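Local structure of phosphoribulokinase 1 (1A7J) at residues S68-E73 with H189-C194; Q164-D169 with D182-R187; P244-M249 with Q273-P278. The protein catalyses the ATP-dependent phosphorylation of D-ribulose 5-phosphate to D-ribulose 1,5-bisphosphate, a step of the Calvin cycle. All coordinates share one frame; numbering follows the deposited sequence.

Overall arrangement
Contacts 1 and 2 are neighbours in the P-loop kinase core, and contact 3 stands apart from them. Helix 180-195 serves both of the first two, pairing with helix 158-168 in contact 2 and with the 68-73 loop in contact 1; their centres are 13 Å apart, and F70 and S68 pack on R187. Along the chain contact 2 is nested inside the loop that contact 1 closes, and both reach the same sulfate ion beside the catalytic residues. Contact 3 follows in sequence, joining helices 243-249 and 268-284 on the opposite side of the chain's centre, about 35 Å from contact 2 between centres. Contact 2's catalytic residues, flanked by contact 1, thus lie far from that pair.

Contact 1: residues S68-E73 with H189-C194; sequences SHFSYE and HAYVHC. With SO4 (sulfate ion), chain B.
The Y72 ring carries C194 on one face: SG sits over its centre, 3.9 Å from the centroid and 3° off the normal, and CB stands over the same face with its nearest approach to CE1. This cysteine sulfur-aromatic contact joins the loop between helices 49-62 and 77-90 to helix 180-195 of the P-loop kinase fold. The F70 and Y191 side chains run alongside each other with a common direction, their ring planes inclined at 54°; F70 CE2 comes to 3.7 Å from CD1 at the edge of the Y191 ring. At the edge of the H69 imidazole, ND1 donates to sulfate O3 at 3.1 Å, while H45 stacks on this ring.

A190 brings its small methyl against the loop backbone, with CB 3.4 Å from S71 N and also touching F70 CB. The 68-71 type I turn that presents these atoms is closed twice at S68 O, which accepts from S71 N and from S71 OG. C194 SG lies anti to its own carbonyl carbon (chi1 -39°), the rotation that carries the sulfur over the tyrosine. With Y72 cut back to an alanine, the C194 sulfur would probably lose its aromatic cover and a gap would be likely to open beside the helix. R187 of helix 180-195, a catalytic-site residue, touches the F70 side chain. The F70 carbonyl O accepts a hydrogen bond from H134 NE2 and lies 3.5 Å from C194 CB.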
loop_
_atom_site.group_PDB
_atom_site.type_symbol
_atom_site.label_atom_id
_atom_site.label_comp_id
_atom_site.label_asym_id
_atom_site.label_seq_id
_atom_site.Cartn_x
_atom_site.Cartn_y
_atom_site.Cartn_z
ATOM N N SER A 68 -12.395 12.099 0.272
ATOM C CA SER A 68 -12.418 10.641 0.163
ATOM C C SER A 68 -11.370 10.040 1.059
ATOM O O SER A 68 -10.524 10.760 1.582
ATOM C CB SER A 68 -12.140 10.197 -1.270
ATOM O OG SER A 68 -10.858 10.624 -1.703
ATOM N N HIS A 69 -11.329 8.711 1.066
ATOM C CA HIS A 69 -10.364 7.926 1.846
ATOM C C HIS A 69 -8.903 8.146 1.481
ATOM O O HIS A 69 -8.022 7.574 2.104
ATOM C CB HIS A 69 -10.674 6.441 1.693
ATOM C CG HIS A 69 -11.590 5.911 2.747
ATOM N ND1 HIS A 69 -12.715 5.171 2.454
ATOM C CD2 HIS A 69 -11.572 6.055 4.094
ATOM C CE1 HIS A 69 -13.356 4.889 3.575
ATOM N NE2 HIS A 69 -12.682 5.414 4.584
ATOM N N PHE A 70 -8.678 8.851 0.382
ATOM C CA PHE A 70 -7.356 9.200 -0.089
ATOM C C PHE A 70 -6.857 10.487 0.573
ATOM O O PHE A 70 -5.648 10.655 0.763
ATOM C CB PHE A 70 -7.386 9.390 -1.614
ATOM C CG PHE A 70 -7.471 8.098 -2.405
ATOM C CD1 PHE A 70 -6.976 6.905 -1.885
ATOM C CD2 PHE A 70 -7.964 8.108 -3.706
ATOM C CE1 PHE A 70 -6.963 5.738 -2.647
ATOM C CE2 PHE A 70 -7.956 6.950 -4.482
ATOM C CZ PHE A 70 -7.454 5.762 -3.949
ATOM N N SER A 71 -7.760 11.427 0.854
ATOM C CA SER A 71 -7.351 12.696 1.439
ATOM C C SER A 71 -6.656 12.438 2.778
ATOM O O SER A 71 -6.995 11.476 3.470
ATOM C CB SER A 71 -8.560 13.604 1.669
ATOM O OG SER A 71 -9.619 13.303 0.797
ATOM N N TYR A 72 -5.716 13.315 3.146
ATOM C CA TYR A 72 -5.049 13.271 4.459
ATOM C C TYR A 72 -6.013 13.507 5.629
ATOM O O TYR A 72 -5.770 13.042 6.745
ATOM C CB TYR A 72 -3.964 14.338 4.534
ATOM C CG TYR A 72 -2.934 14.318 3.429
ATOM C CD1 TYR A 72 -2.295 13.148 3.072
ATOM C CD2 TYR A 72 -2.506 15.494 2.835
ATOM C CE1 TYR A 72 -1.251 13.151 2.157
ATOM C CE2 TYR A 72 -1.471 15.506 1.927
ATOM C CZ TYR A 72 -0.843 14.332 1.585
ATOM O OH TYR A 72 0.192 14.329 0.668
ATOM N N GLU A 73 -7.051 14.312 5.397
ATOM C CA GLU A 73 -7.970 14.691 6.465
ATOM C C GLU A 73 -8.756 13.486 6.915
ATOM O O GLU A 73 -9.324 13.485 7.998
ATOM C CB GLU A 73 -8.965 15.764 6.015
ATOM C CG GLU A 73 -8.372 16.911 5.247
ATOM C CD GLU A 73 -8.458 16.688 3.754
ATOM O OE1 GLU A 73 -9.590 16.587 3.219
ATOM O OE2 GLU A 73 -7.388 16.573 3.122
ATOM N N HIS A 189 -9.321 13.817 -6.872
ATOM C CA HIS A 189 -8.851 15.082 -6.367
ATOM C C HIS A 189 -7.785 14.773 -5.367
ATOM O O HIS A 189 -6.642 15.095 -5.608
ATOM C CB HIS A 189 -10.001 15.899 -5.741
ATOM C CG HIS A 189 -10.980 16.445 -6.746
ATOM N ND1 HIS A 189 -10.791 17.645 -7.397
ATOM C CD2 HIS A 189 -12.103 15.904 -7.284
ATOM C CE1 HIS A 189 -11.745 17.813 -8.297
ATOM N NE2 HIS A 189 -12.554 16.772 -8.246
ATOM N N ALA A 190 -8.097 13.896 -4.427
ATOM C CA ALA A 190 -7.116 13.446 -3.438
ATOM C C ALA A 190 -6.186 12.357 -3.967
ATOM O O ALA A 190 -5.248 11.964 -3.297
ATOM C CB ALA A 190 -7.823 12.950 -2.185
ATOM N N TYR A 191 -6.528 11.778 -5.110
ATOM C CA TYR A 191 -5.685 10.759 -5.674
ATOM C C TYR A 191 -4.488 11.468 -6.239
ATOM O O TYR A 191 -3.373 11.232 -5.788
ATOM C CB TYR A 191 -6.414 9.978 -6.761
ATOM C CG TYR A 191 -5.548 8.980 -7.495
ATOM C CD1 TYR A 191 -5.301 7.727 -6.963
ATOM C CD2 TYR A 191 -4.885 9.332 -8.674
ATOM C CE1 TYR A 191 -4.420 6.852 -7.567
ATOM C CE2 TYR A 191 -3.977 8.457 -9.283
ATOM C CZ TYR A 191 -3.747 7.222 -8.711
ATOM O OH TYR A 191 -2.782 6.388 -9.233
ATOM N N VAL A 192 -4.718 12.455 -7.097
ATOM C CA VAL A 192 -3.593 13.179 -7.656
ATOM C C VAL A 192 -2.917 14.076 -6.619
ATOM O O VAL A 192 -1.731 14.361 -6.738
ATOM C CB VAL A 192 -3.975 14.017 -8.899
ATOM C CG1 VAL A 192 -5.208 13.453 -9.575
ATOM C CG2 VAL A 192 -4.188 15.440 -8.526
ATOM N N HIS A 193 -3.629 14.478 -5.572
ATOM C CA HIS A 193 -3.038 15.373 -4.561
ATOM C C HIS A 193 -2.273 14.661 -3.425
ATOM O O HIS A 193 -1.240 15.155 -2.991
ATOM C CB HIS A 193 -4.106 16.312 -3.964
ATOM C CG HIS A 193 -4.438 17.498 -4.826
ATOM N ND1 HIS A 193 -5.730 17.824 -5.182
ATOM C CD2 HIS A 193 -3.657 18.482 -5.335
ATOM C CE1 HIS A 193 -5.732 18.952 -5.870
ATOM N NE2 HIS A 193 -4.485 19.371 -5.979
ATOM N N CYS A 194 -2.710 13.460 -3.033
ATOM C CA CYS A 194 -2.133 12.744 -1.890
ATOM C C CYS A 194 -1.504 11.401 -2.209
ATOM O O CYS A 194 -0.709 10.914 -1.414
ATOM C CB CYS A 194 -3.182 12.500 -0.814
ATOM S SG CYS A 194 -4.293 13.843 -0.562
HETATM S S SO4 B . -13.984 5.850 -0.911
HETATM O O1 SO4 B . -14.027 7.146 -0.294
HETATM O O2 SO4 B . -12.623 5.500 -1.217
HETATM O O3 SO4 B . -14.537 4.887 -0.009
HETATM O O4 SO4 B . -14.751 5.869 -2.104
#

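Contact 2: residues Q164-D169 with D182-R187; sequences QKIHRD and DVILRR. With SO4 (sulfate ion), chain B.
K165 lays its aliphatic chain over one face of the R187 guanidinium, CG standing 3.5 Å above the plane and nearer the rim than the centre. Helices 158-168 and 180-195 meet here in the kinase core, their short segments inclined at 131° with axes 11.0 Å apart at closest approach. Three of the four residues of the catalytic site seen in this structure, K165, D169 and R187, come together at this junction.

The lysine leaves its helix with CG anti to the backbone N (chi1 164°), then bends at chi2; beyond that the chain is extended. This course takes CG and CD past the arginine and delivers NZ to D169 OD1, 3.1 Å away, in a salt bridge that meets the oxygen from above the carboxylate plane. On the way CE passes V183 CG1 at 4.1 Å, the two side chains nearly perpendicular. V183 CG1 also meets D169 OD2, although the aspartate is poorly ordered.

R187 bends sharply at chi3 (-27°), and its guanidinium NH2 forms a salt bridge with E161. R186 instead stretches through chi1 and chi2 before turning at chi3, which brings the edge of its guanidinium to the sulfate; NH2 makes a weak hydrogen bond to O1 at 3.0 Å, and E178 pairs with NH1. Deeper in the interface, I166 CG1 and I184 CG1 approach to 4.4 Å, and F218 touches both isoleucines.

K165 NZ makes a long, weak bond to sulfate O4. K165, R186 and H69 together hold this sulfate, probably from the crystallisation liquor, consistent with a place for a phosphate group of substrate or nucleotide.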
loop_
_atom_site.group_PDB
_atom_site.type_symbol
_atom_site.label_atom_id
_atom_site.label_comp_id
_atom_site.label_asym_id
_atom_site.label_seq_id
_atom_site.Cartn_x
_atom_site.Cartn_y
_atom_site.Cartn_z
ATOM N N GLN A 164 -10.773 -1.918 -10.467
ATOM C CA GLN A 164 -10.648 -2.576 -9.175
ATOM C C GLN A 164 -11.641 -1.975 -8.190
ATOM O O GLN A 164 -12.233 -2.685 -7.391
ATOM C CB GLN A 164 -9.214 -2.465 -8.623
ATOM C CG GLN A 164 -8.362 -3.699 -8.922
ATOM C CD GLN A 164 -6.896 -3.588 -8.501
ATOM O OE1 GLN A 164 -6.493 -2.645 -7.820
ATOM N NE2 GLN A 164 -6.105 -4.597 -8.862
ATOM N N LYS A 165 -11.930 -0.692 -8.348
ATOM C CA LYS A 165 -12.765 0.011 -7.393
ATOM C C LYS A 165 -14.242 -0.159 -7.730
ATOM O O LYS A 165 -15.054 -0.409 -6.850
ATOM C CB LYS A 165 -12.396 1.487 -7.374
ATOM C CG LYS A 165 -13.422 2.347 -6.725
ATOM C CD LYS A 165 -13.455 2.098 -5.241
ATOM C CE LYS A 165 -14.504 2.975 -4.567
ATOM N NZ LYS A 165 -14.746 2.610 -3.128
ATOM N N ILE A 166 -14.570 -0.057 -9.016
ATOM C CA ILE A 166 -15.943 -0.148 -9.507
ATOM C C ILE A 166 -16.461 -1.524 -9.160
ATOM O O ILE A 166 -17.621 -1.677 -8.774
ATOM C CB ILE A 166 -16.009 0.051 -11.035
ATOM C CG1 ILE A 166 -15.904 1.524 -11.392
ATOM C CG2 ILE A 166 -17.301 -0.416 -11.570
ATOM C CD1 ILE A 166 -15.063 1.745 -12.568
ATOM N N HIS A 167 -15.555 -2.489 -9.104
ATOM C CA HIS A 167 -15.943 -3.815 -8.680
ATOM C C HIS A 167 -16.211 -3.967 -7.188
ATOM O O HIS A 167 -17.172 -4.635 -6.822
ATOM C CB HIS A 167 -14.943 -4.846 -9.169
ATOM C CG HIS A 167 -15.279 -5.386 -10.519
ATOM N ND1 HIS A 167 -15.472 -4.560 -11.607
ATOM C CD2 HIS A 167 -15.634 -6.630 -10.924
ATOM C CE1 HIS A 167 -15.944 -5.272 -12.619
ATOM N NE2 HIS A 167 -16.048 -6.532 -12.231
ATOM N N ARG A 168 -15.476 -3.252 -6.337
ATOM C CA ARG A 168 -15.758 -3.277 -4.899
ATOM C C ARG A 168 -17.085 -2.575 -4.609
ATOM O O ARG A 168 -17.660 -2.754 -3.536
ATOM C CB ARG A 168 -14.665 -2.568 -4.089
ATOM C CG ARG A 168 -13.308 -3.250 -4.020
ATOM C CD ARG A 168 -12.268 -2.317 -3.348
ATOM N NE ARG A 168 -10.899 -2.501 -3.858
ATOM C CZ ARG A 168 -9.959 -1.550 -3.909
ATOM N NH1 ARG A 168 -10.273 -0.268 -3.742
ATOM N NH2 ARG A 168 -8.714 -1.875 -4.245
ATOM N N ASP A 169 -17.488 -1.672 -5.502
ATOM C CA ASP A 169 -18.655 -0.820 -5.273
ATOM C C ASP A 169 -19.884 -1.305 -6.023
ATOM O O ASP A 169 -20.930 -0.650 -6.010
ATOM C CB ASP A 169 -18.363 0.636 -5.673
ATOM C CG ASP A 169 -17.827 1.480 -4.517
ATOM O OD1 ASP A 169 -17.353 0.904 -3.511
ATOM O OD2 ASP A 169 -17.866 2.728 -4.628
ATOM N N ASP A 182 -19.257 9.549 -10.435
ATOM C CA ASP A 182 -19.118 10.612 -9.451
ATOM C C ASP A 182 -18.272 10.158 -8.279
ATOM O O ASP A 182 -17.617 10.974 -7.650
ATOM C CB ASP A 182 -20.496 11.084 -8.964
ATOM C CG ASP A 182 -21.109 12.139 -9.873
ATOM O OD1 ASP A 182 -20.806 13.343 -9.688
ATOM O OD2 ASP A 182 -21.862 11.769 -10.797
ATOM N N VAL A 183 -18.257 8.851 -8.021
ATOM C CA VAL A 183 -17.421 8.258 -6.972
ATOM C C VAL A 183 -15.987 8.188 -7.471
ATOM O O VAL A 183 -15.040 8.210 -6.689
ATOM C CB VAL A 183 -17.906 6.819 -6.594
ATOM C CG1 VAL A 183 -16.749 5.908 -6.305
ATOM C CG2 VAL A 183 -18.767 6.859 -5.360
ATOM N N ILE A 184 -15.833 8.013 -8.773
ATOM C CA ILE A 184 -14.521 7.843 -9.365
ATOM C C ILE A 184 -13.833 9.205 -9.532
ATOM O O ILE A 184 -12.717 9.396 -9.041
ATOM C CB ILE A 184 -14.659 7.057 -10.697
ATOM C CG1 ILE A 184 -14.549 5.567 -10.418
ATOM C CG2 ILE A 184 -13.618 7.448 -11.696
ATOM C CD1 ILE A 184 -13.294 5.208 -9.750
ATOM N N LEU A 185 -14.582 10.200 -10.007
ATOM C CA LEU A 185 -14.101 11.586 -10.099
ATOM C C LEU A 185 -13.854 12.291 -8.746
ATOM O O LEU A 185 -12.916 13.075 -8.612
ATOM C CB LEU A 185 -15.081 12.423 -10.936
ATOM C CG LEU A 185 -15.224 12.117 -12.415
ATOM C CD1 LEU A 185 -16.586 12.558 -12.853
ATOM C CD2 LEU A 185 -14.179 12.836 -13.191
ATOM N N ARG A 186 -14.757 12.107 -7.789
ATOM C CA ARG A 186 -14.573 12.656 -6.450
ATOM C C ARG A 186 -13.267 12.143 -5.817
ATOM O O ARG A 186 -12.664 12.833 -4.992
ATOM C CB ARG A 186 -15.780 12.302 -5.578
ATOM C CG ARG A 186 -15.678 12.714 -4.117
ATOM C CD ARG A 186 -16.716 12.009 -3.261
ATOM N NE ARG A 186 -16.142 10.883 -2.524
ATOM C CZ ARG A 186 -16.709 9.684 -2.422
ATOM N NH1 ARG A 186 -17.951 9.483 -2.847
ATOM N NH2 ARG A 186 -16.048 8.683 -1.855
ATOM N N ARG A 187 -12.775 10.987 -6.273
ATOM C CA ARG A 187 -11.544 10.407 -5.721
ATOM C C ARG A 187 -10.297 10.906 -6.432
ATOM O O ARG A 187 -9.237 10.931 -5.839
ATOM C CB ARG A 187 -11.601 8.867 -5.721
ATOM C CG ARG A 187 -12.469 8.300 -4.586
ATOM C CD ARG A 187 -12.444 6.783 -4.443
ATOM N NE ARG A 187 -12.155 6.134 -5.713
ATOM C CZ ARG A 187 -11.215 5.203 -5.886
ATOM N NH1 ARG A 187 -10.712 4.559 -4.846
ATOM N NH2 ARG A 187 -10.884 4.820 -7.112
HETATM S S SO4 B . -13.984 5.850 -0.911
HETATM O O1 SO4 B . -14.027 7.146 -0.294
HETATM O O2 SO4 B . -12.623 5.500 -1.217
HETATM O O3 SO4 B . -14.537 4.887 -0.009
HETATM O O4 SO4 B . -14.751 5.869 -2.104
#

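Contact 3: residues P244-M249 with Q273-P278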
loop_
_atom_site.group_PDB
_atom_site.type_symbol
_atom_site.label_atom_id
_atom_site.label_comp_id
_atom_site.label_asym_id
_atom_site.label_seq_id
_atom_site.Cartn_x
_atom_site.Cartn_y
_atom_site.Cartn_z
ATOM N N PRO A 244 20.654 -9.425 -14.745
ATOM C CA PRO A 244 20.732 -10.669 -15.504
ATOM C C PRO A 244 20.411 -11.824 -14.637
ATOM O O PRO A 244 20.144 -12.893 -15.128
ATOM C CB PRO A 244 22.174 -10.738 -15.907
ATOM C CG PRO A 244 22.577 -9.311 -16.024
ATOM C CD PRO A 244 21.903 -8.666 -14.871
ATOM N N TYR A 245 20.710 -11.677 -13.358
ATOM C CA TYR A 245 20.402 -12.701 -12.388
ATOM C C TYR A 245 18.924 -12.799 -12.479
ATOM O O TYR A 245 18.387 -13.796 -12.919
ATOM C CB TYR A 245 20.767 -12.228 -10.991
ATOM C CG TYR A 245 20.252 -13.104 -9.872
ATOM C CD1 TYR A 245 20.711 -14.398 -9.722
ATOM C CD2 TYR A 245 19.258 -12.661 -9.008
ATOM C CE1 TYR A 245 20.182 -15.228 -8.747
ATOM C CE2 TYR A 245 18.736 -13.489 -8.033
ATOM C CZ TYR A 245 19.195 -14.762 -7.914
ATOM O OH TYR A 245 18.686 -15.600 -6.957
ATOM N N LEU A 246 18.298 -11.656 -12.280
ATOM C CA LEU A 246 16.864 -11.550 -12.223
ATOM C C LEU A 246 16.141 -12.009 -13.476
ATOM O O LEU A 246 15.265 -12.856 -13.390
ATOM C CB LEU A 246 16.508 -10.118 -11.895
ATOM C CG LEU A 246 16.831 -9.794 -10.446
ATOM C CD1 LEU A 246 16.784 -8.333 -10.219
ATOM C CD2 LEU A 246 15.830 -10.468 -9.578
ATOM N N THR A 247 16.533 -11.511 -14.641
ATOM C CA THR A 247 15.942 -11.979 -15.889
ATOM C C THR A 247 16.207 -13.487 -16.191
ATOM O O THR A 247 15.426 -14.149 -16.886
ATOM C CB THR A 247 16.430 -11.147 -17.066
ATOM O OG1 THR A 247 17.828 -11.372 -17.257
ATOM C CG2 THR A 247 16.202 -9.689 -16.822
ATOM N N SER A 248 17.287 -14.043 -15.656
ATOM C CA SER A 248 17.536 -15.474 -15.777
ATOM C C SER A 248 16.551 -16.216 -14.916
ATOM O O SER A 248 16.054 -17.271 -15.293
ATOM C CB SER A 248 18.938 -15.825 -15.303
ATOM O OG SER A 248 19.768 -16.195 -16.382
ATOM N N MET A 249 16.308 -15.691 -13.729
ATOM C CA MET A 249 15.525 -16.418 -12.773
ATOM C C MET A 249 14.047 -16.265 -13.093
ATOM O O MET A 249 13.366 -17.248 -13.342
ATOM C CB MET A 249 15.845 -15.928 -11.360
ATOM C CG MET A 249 17.271 -16.238 -10.920
ATOM S SD MET A 249 17.531 -17.927 -10.410
ATOM C CE MET A 249 16.512 -18.006 -9.049
ATOM N N GLN A 273 10.012 -12.157 -3.916
ATOM C CA GLN A 273 10.938 -12.978 -3.152
ATOM C C GLN A 273 12.363 -12.795 -3.593
ATOM O O GLN A 273 13.185 -12.376 -2.792
ATOM C CB GLN A 273 10.567 -14.442 -3.233
ATOM C CG GLN A 273 9.489 -14.787 -2.254
ATOM C CD GLN A 273 9.065 -16.214 -2.365
ATOM O OE1 GLN A 273 9.903 -17.120 -2.370
ATOM N NE2 GLN A 273 7.761 -16.436 -2.483
ATOM N N LEU A 274 12.641 -12.961 -4.884
ATOM C CA LEU A 274 14.010 -12.841 -5.345
ATOM C C LEU A 274 14.554 -11.471 -5.049
ATOM O O LEU A 274 15.756 -11.301 -4.912
ATOM C CB LEU A 274 14.120 -13.058 -6.836
ATOM C CG LEU A 274 13.803 -14.428 -7.390
ATOM C CD1 LEU A 274 14.121 -14.397 -8.866
ATOM C CD2 LEU A 274 14.617 -15.471 -6.675
ATOM N N ILE A 275 13.713 -10.457 -5.133
ATOM C CA ILE A 275 14.233 -9.106 -5.029
ATOM C C ILE A 275 14.358 -8.691 -3.577
ATOM O O ILE A 275 15.452 -8.371 -3.139
ATOM C CB ILE A 275 13.365 -8.113 -5.841
ATOM C CG1 ILE A 275 13.640 -8.337 -7.317
ATOM C CG2 ILE A 275 13.653 -6.655 -5.461
ATOM C CD1 ILE A 275 12.704 -7.652 -8.154
ATOM N N LEU A 276 13.342 -9.001 -2.781
ATOM C CA LEU A 276 13.187 -8.434 -1.448
ATOM C C LEU A 276 13.840 -9.266 -0.359
ATOM O O LEU A 276 13.980 -8.829 0.787
ATOM C CB LEU A 276 11.716 -8.313 -1.111
ATOM C CG LEU A 276 10.883 -7.059 -1.348
ATOM C CD1 LEU A 276 11.556 -5.998 -2.180
ATOM C CD2 LEU A 276 9.603 -7.534 -1.986
ATOM N N THR A 277 14.035 -10.538 -0.640
ATOM C CA THR A 277 14.597 -11.409 0.365
ATOM C C THR A 277 15.917 -10.874 0.952
ATOM O O THR A 277 15.982 -10.652 2.161
ATOM C CB THR A 277 14.738 -12.818 -0.190
ATOM O OG1 THR A 277 13.439 -13.408 -0.280
ATOM C CG2 THR A 277 15.633 -13.652 0.691
ATOM N N PRO A 278 16.888 -10.447 0.090
ATOM C CA PRO A 278 18.147 -9.807 0.513
ATOM C C PRO A 278 18.161 -8.360 1.046
ATOM O O PRO A 278 19.132 -7.937 1.686
ATOM C CB PRO A 278 19.033 -9.934 -0.727
ATOM C CG PRO A 278 18.113 -10.041 -1.842
ATOM C CD PRO A 278 16.999 -10.908 -1.303
#
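L274 is the main protrusion of this helix pair, reaching from helix 268-284 into a hollow formed by Y245, L246 and M249 on helix 243-249. Its two methyls divide the work. CD1 presses on the base of the methionine, 3.4 Å from M249 CB, whereas CD2 touches M249 CE, at 4.0 Å, and Y245 OH. L274 CB faces L246 CD2, and the two leucines pass one another head to tail.

M249 bends at both chi2 (-78°) and chi3 (-64°), curling its thioether so that the terminal methyl comes round to L274. Its CG also rests 3.7 Å above one face of the Y245 ring, near the rim, which builds one wall of the hollow within helix 243-249 itself. The same L246 CD2 also meets I275 CG1 at 3.8 Å, these side chains lying nearly perpendicular.

The segments are inclined at 138° and their axes stay 11.1 Å apart, a separation bridged by these long side chains. Beneath the pair lies the mixed sheet: I261 of strand 260-264 touches L246, and I233 and F235 of strand 229-235 touch I275. Both helices thus pack on the antiparallel part of the sheet, far from the catalytic site. No hydrogen bond joins the segments, so cohesion here rests on the fit of apolar surfaces and on burial of L246 and I275.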